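Local coordinates for possible thiamine biosynthesis enzyme (Candida albicans, PDB 2X7Q), which is of unknown function but has the periplasmic binding protein fold and possibly binds a small solute linked to thiamine biosynthesis, at residues 57-60 against 61-65; 123-126 against 127-130. The protein carries 1 engineered substitution. All coordinates share one frame; numbering follows the deposited sequence.

Contact 1: residues 57-60 against 61-65; sequences RLIN and LLNSN. With CA (calcium ion), chain C.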
ATOM      1  N   ARG A  57      -3.504   9.197   4.045  1.00 16.02           N
ATOM      2  CA  ARG A  57      -2.811  10.325   4.653  1.00 15.69           C
ATOM      3  C   ARG A  57      -1.498  10.595   3.928  1.00 15.62           C
ATOM      4  O   ARG A  57      -1.030  11.732   3.874  1.00 15.09           O
ATOM      5  CB  ARG A  57      -2.545  10.062   6.139  1.00 16.61           C
ATOM      6  CG  ARG A  57      -2.044  11.281   6.907  1.00 18.82           C
ATOM      7  CD  ARG A  57      -1.482  10.906   8.271  1.00 20.62           C
ATOM      8  NE  ARG A  57      -1.112  12.087   9.049  1.00 22.17           N
ATOM      9  CZ  ARG A  57      -0.416  12.053  10.182  1.00 24.02           C
ATOM     10  NH1 ARG A  57       0.002  10.897  10.680  1.00 22.23           N
ATOM     11  NH2 ARG A  57      -0.129  13.180  10.819  1.00 26.27           N
ATOM     12  N   LEU A  58      -0.908   9.540   3.376  1.00 13.92           N
ATOM     13  CA  LEU A  58       0.321   9.662   2.598  1.00 13.72           C
ATOM     14  C   LEU A  58       0.155  10.666   1.462  1.00 12.79           C
ATOM     15  O   LEU A  58       1.007  11.531   1.260  1.00 12.35           O
ATOM     16  CB  LEU A  58       0.740   8.301   2.034  1.00 13.01           C
ATOM     17  CG  LEU A  58       1.100   7.209   3.043  1.00 14.03           C
ATOM     18  CD1 LEU A  58       1.568   5.950   2.327  1.00 12.60           C
ATOM     19  CD2 LEU A  58       2.166   7.705   4.003  1.00 13.31           C
ATOM     20  N   ILE A  59      -0.945  10.548   0.724  1.00 11.07           N
ATOM     21  CA  ILE A  59      -1.221  11.460  -0.380  1.00 12.57           C
ATOM     22  C   ILE A  59      -1.447  12.884   0.128  1.00 12.73           C
ATOM     23  O   ILE A  59      -0.994  13.850  -0.487  1.00 12.79           O
ATOM     24  CB  ILE A  59      -2.442  11.007  -1.206  1.00 13.34           C
ATOM     25  CG1 ILE A  59      -2.211   9.612  -1.788  1.00 12.83           C
ATOM     26  CG2 ILE A  59      -2.731  12.004  -2.319  1.00 12.88           C
ATOM     27  CD1 ILE A  59      -3.376   9.086  -2.596  1.00 13.94           C
ATOM     28  N   ASN A  60      -2.151  13.006   1.249  1.00 12.73           N
ATOM     29  CA  ASN A  60      -2.389  14.307   1.862  1.00 13.81           C
ATOM     30  C   ASN A  60      -1.083  14.985   2.272  1.00 12.96           C
ATOM     31  O   ASN A  60      -0.917  16.192   2.105  1.00 12.96           O
ATOM     32  CB  ASN A  60      -3.316  14.172   3.074  1.00 13.83           C
ATOM     33  CG  ASN A  60      -4.730  13.802   2.687  1.00 16.50           C
ATOM     34  OD1 ASN A  60      -5.107  13.886   1.520  1.00 15.81           O
ATOM     35  ND2 ASN A  60      -5.524  13.392   3.669  1.00 18.91           N
ATOM     36  N   LEU A  61      -0.160  14.196   2.810  1.00 12.11           N
ATOM     37  CA  LEU A  61       1.140  14.705   3.229  1.00 12.45           C
ATOM     38  C   LEU A  61       1.953  15.182   2.027  1.00 12.53           C
ATOM     39  O   LEU A  61       2.688  16.164   2.117  1.00 11.90           O
ATOM     40  CB  LEU A  61       1.910  13.633   4.003  1.00 12.74           C
ATOM     41  CG  LEU A  61       1.278  13.161   5.315  1.00 13.65           C
ATOM     42  CD1 LEU A  61       2.066  12.006   5.912  1.00 13.00           C
ATOM     43  CD2 LEU A  61       1.169  14.310   6.307  1.00 14.92           C
ATOM     44  N   LEU A  62       1.818  14.484   0.904  1.00 12.22           N
ATOM     45  CA  LEU A  62       2.496  14.882  -0.324  1.00 13.14           C
ATOM     46  C   LEU A  62       1.891  16.169  -0.871  1.00 12.90           C
ATOM     47  O   LEU A  62       2.602  17.029  -1.389  1.00 12.62           O
ATOM     48  CB  LEU A  62       2.406  13.774  -1.375  1.00 12.40           C
ATOM     49  CG  LEU A  62       3.142  12.470  -1.062  1.00 11.86           C
ATOM     50  CD1 LEU A  62       2.933  11.459  -2.178  1.00 10.40           C
ATOM     51  CD2 LEU A  62       4.623  12.736  -0.848  1.00 11.78           C
ATOM     52  N   ASN A  63       0.574  16.296  -0.744  1.00 12.88           N
ATOM     53  CA  ASN A  63      -0.137  17.476  -1.221  1.00 12.89           C
ATOM     54  C   ASN A  63       0.204  18.729  -0.424  1.00 12.49           C
ATOM     55  O   ASN A  63       0.253  19.826  -0.974  1.00 12.48           O
ATOM     56  CB  ASN A  63      -1.648  17.235  -1.198  1.00 13.58           C
ATOM     57  CG  ASN A  63      -2.092  16.202  -2.216  1.00 13.69           C
ATOM     58  OD1 ASN A  63      -1.324  15.805  -3.092  1.00 13.60           O
ATOM     59  ND2 ASN A  63      -3.342  15.764  -2.107  1.00 13.71           N
ATOM     60  N   SER A  64       0.436  18.560   0.873  1.00 11.73           N
ATOM     61  CA  SER A  64       0.748  19.685   1.749  1.00 12.58           C
ATOM     62  C   SER A  64       2.255  19.906   1.862  1.00 12.20           C
ATOM     63  O   SER A  64       2.706  20.807   2.572  1.00 12.47           O
ATOM     64  CB  SER A  64       0.143  19.468   3.137  1.00 12.21           C
ATOM     65  OG  SER A  64       0.631  18.274   3.722  1.00 13.47           O
ATOM     66  N   ASN A  65       3.023  19.077   1.160  1.00 12.07           N
ATOM     67  CA  ASN A  65       4.482  19.161   1.172  1.00 12.96           C
ATOM     68  C   ASN A  65       5.094  18.886   2.543  1.00 12.21           C
ATOM     69  O   ASN A  65       6.230  19.277   2.811  1.00 12.24           O
ATOM     70  CB  ASN A  65       4.958  20.518   0.649  1.00 11.99           C
ATOM     71  CG  ASN A  65       4.550  20.764  -0.786  1.00 14.28           C
ATOM     72  OD1 ASN A  65       4.189  21.880  -1.152  1.00 12.73           O
ATOM     73  ND2 ASN A  65       4.610  19.725  -1.609  1.00 14.53           N
TER
HETATM   74 CA    CA C1308       3.198  23.053  -3.608  1.00 20.52          CA

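Contact 2: residues 123-126 against 127-130; sequences VSRI and GSGS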
ATOM      1  N   VAL A 123     -15.297   0.304   6.159  1.00 10.14           N
ATOM      2  CA  VAL A 123     -14.018   0.743   5.621  1.00 10.94           C
ATOM      3  C   VAL A 123     -13.354   1.733   6.567  1.00 11.56           C
ATOM      4  O   VAL A 123     -14.034   2.452   7.294  1.00 12.33           O
ATOM      5  CB  VAL A 123     -14.177   1.403   4.239  1.00 10.93           C
ATOM      6  CG1 VAL A 123     -14.813   0.435   3.255  1.00 11.18           C
ATOM      7  CG2 VAL A 123     -15.002   2.676   4.353  1.00 11.62           C
ATOM      8  N   SER A 124     -12.027   1.761   6.562  1.00 12.21           N
ATOM      9  CA  SER A 124     -11.288   2.735   7.351  1.00 12.88           C
ATOM     10  C   SER A 124     -11.664   4.137   6.891  1.00 13.77           C
ATOM     11  O   SER A 124     -12.055   4.979   7.694  1.00 14.17           O
ATOM     12  CB  SER A 124      -9.783   2.510   7.205  1.00 14.04           C
ATOM     13  OG  SER A 124      -9.373   2.603   5.850  1.00 13.72           O
ATOM     14  N   ARG A 125     -11.549   4.371   5.588  1.00 13.35           N
ATOM     15  CA  ARG A 125     -11.894   5.659   4.994  0.60 14.39           C
ATOM     16  C   ARG A 125     -12.338   5.466   3.551  1.00 14.32           C
ATOM     17  O   ARG A 125     -12.004   4.462   2.917  1.00 13.08           O
ATOM     18  CB  ARG A 125     -10.689   6.604   5.054  0.60 15.33           C
ATOM     19  CG  ARG A 125      -9.563   6.188   4.130  0.60 15.90           C
ATOM     20  CD  ARG A 125      -8.250   6.867   4.487  0.60 16.54           C
ATOM     21  NE  ARG A 125      -7.163   6.355   3.661  0.60 17.77           N
ATOM     22  CZ  ARG A 125      -6.505   5.229   3.911  0.60 17.32           C
ATOM     23  NH1 ARG A 125      -6.818   4.499   4.972  0.60 17.03           N
ATOM     24  NH2 ARG A 125      -5.535   4.832   3.099  0.60 16.78           N
ATOM     25  N   ILE A 126     -13.082   6.435   3.030  1.00 14.73           N
ATOM     26  CA  ILE A 126     -13.516   6.384   1.642  1.00 13.88           C
ATOM     27  C   ILE A 126     -12.320   6.574   0.716  1.00 14.16           C
ATOM     28  O   ILE A 126     -11.557   7.528   0.866  1.00 15.75           O
ATOM     29  CB  ILE A 126     -14.573   7.460   1.329  1.00 14.01           C
ATOM     30  CG1 ILE A 126     -15.803   7.275   2.214  1.00 14.62           C
ATOM     31  CG2 ILE A 126     -14.968   7.410  -0.139  1.00 14.26           C
ATOM     32  CD1 ILE A 126     -16.536   5.971   1.986  1.00 13.51           C
ATOM     33  N   GLY A 127     -12.155   5.663  -0.239  1.00 12.93           N
ATOM     34  CA  GLY A 127     -11.061   5.746  -1.191  1.00 13.84           C
ATOM     35  C   GLY A 127      -9.853   4.923  -0.790  1.00 13.87           C
ATOM     36  O   GLY A 127      -8.886   4.833  -1.542  1.00 14.47           O
ATOM     37  N   SER A 128      -9.908   4.323   0.395  1.00 13.25           N
ATOM     38  CA  SER A 128      -8.815   3.491   0.880  1.00 13.61           C
ATOM     39  C   SER A 128      -8.794   2.148   0.170  1.00 12.92           C
ATOM     40  O   SER A 128      -9.637   1.876  -0.682  1.00 11.92           O
ATOM     41  CB  SER A 128      -8.938   3.271   2.383  1.00 13.37           C
ATOM     42  OG  SER A 128     -10.093   2.524   2.700  1.00 12.19           O
ATOM     43  N   GLY A 129      -7.817   1.316   0.513  1.00 12.15           N
ATOM     44  CA  GLY A 129      -7.718  -0.015  -0.055  1.00 12.01           C
ATOM     45  C   GLY A 129      -8.915  -0.866   0.321  1.00 11.64           C
ATOM     46  O   GLY A 129      -9.453  -1.598  -0.509  1.00 12.11           O
ATOM     47  N   SER A 130      -9.332  -0.768   1.579  1.00 11.46           N
ATOM     48  CA  SER A 130     -10.479  -1.523   2.070  1.00 11.47           C
ATOM     49  C   SER A 130     -11.752  -1.125   1.327  1.00 12.00           C
ATOM     50  O   SER A 130     -12.685  -1.918   1.204  1.00 12.52           O
ATOM     51  CB  SER A 130     -10.663  -1.301   3.571  1.00 11.70           C
ATOM     52  OG  SER A 130     -10.911   0.060   3.863  1.00 11.94           O
TER
HETATM   53  O   HOH W   1      -7.703   0.465   3.983  1.00 14.10           O
HETATM   54  O   HOH W   2      -6.304   5.925  -0.133  1.00 17.19           O

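Contact 1: residues 57-60 against 61-65
Arg57 and Leu61 meet one turn apart on helix 55-63, their side chains running at a slant to each other. The closest side-chain atoms are Arg57 CG and Leu61 CG, 4.1 Å apart. Arg57 has its CG anti to the backbone N (chi1 -170°) and stays extended to NE, which carries the guanidinium past Leu61 CD2. Its NH1 forms a long, weak ion pair with Glu53. Leu61, like Leu58, packs on Ala20 of strand 17-21. Ile59 and Asn63 instead lie side by side and point the same way, with Ile59 CG2 3.8 Å from Asn63 ND2. Leu62 folds back over the previous turn and puts its CG 3.3 Å from Leu58 O. Regular backbone bonds join the turns, among them Leu61 N to Arg57 O at 2.8 Å. The helix ends in a Schellman motif: Asn65 has positive phi (64°), and its N makes a weak bond to Leu62 O. Ser64 OG has Glu66 as its polar partner. Asn65 OD1 binds a calcium ion at 2.9 Å. Leu58, Leu61 and Leu62 are buried, Leu62 on Phe77 and Ile88, while Arg57, Asn60 and Asn63 are exposed; the helix end presents a neutral amide oxygen to the metal.

Contact 2: residues 123-126 against 127-130
A type II beta turn from Arg125 to Ser128 leads from strand 120-123 into helix 129-141, and Ser128 is the N-cap of that helix. The strand belongs to one of the two mixed sheets of the periplasmic binding protein fold. Arg125 O takes two bonds from Ser128. Ser128 OG donates to Arg125 O at 2.7 Å, with the donor slightly tilted from the carbonyl plane. Ser128 N, 3.3 Å from Arg125 O, closes the turn, and this donor stands 48° out of that plane. Gly127 has positive phi (95°) and no CB to crowd the Ile126 carbonyl. Ser128 OG also makes a weak capping bond to Tyr131 N. Ser128 CB lies over the centre of one face of the Arg125 guanidinium, 3.4 Å above its plane. The arginine CG lies between its backbone N and carbonyl carbon (chi1 69°), and from there the chain passes along Ser128 CB. Two conformers of Arg125 are deposited, so this packing describes one of them. The hydroxyls of Ser124, Ser128 and Ser130 gather beside the turn. Ser130 OG donates to Ser128 OG at 2.8 Å and accepts a weak bond from Ser124 N. A water bonded to Ser124 OG accepts from Ser130 N. The O of a second water lies 3.1 Å from Gly127 O, to which it donates, and receives a weak bond from Arg125 NH2.

Contact 1 closes before contact 2 opens along the chain, and the two lie beside different sheets of the fold. Helix 55-63 packs on the sheet that contains strand 17-21. Residues 123-130 join strand 120-123 of the other sheet to helix 129-141. The centres of the contacts are 16 Å apart. Their nearest atoms come to about 5 Å without touching. Contact 1 shows how a helix ends, and contact 2 how one begins. The calcium ion belongs to contact 1 through Asn65; a second calcium lies about 11 Å from the side chain of Asn63. Solute-binding proteins of this fold generally hold their ligand between two lobes, but no solute is bound here.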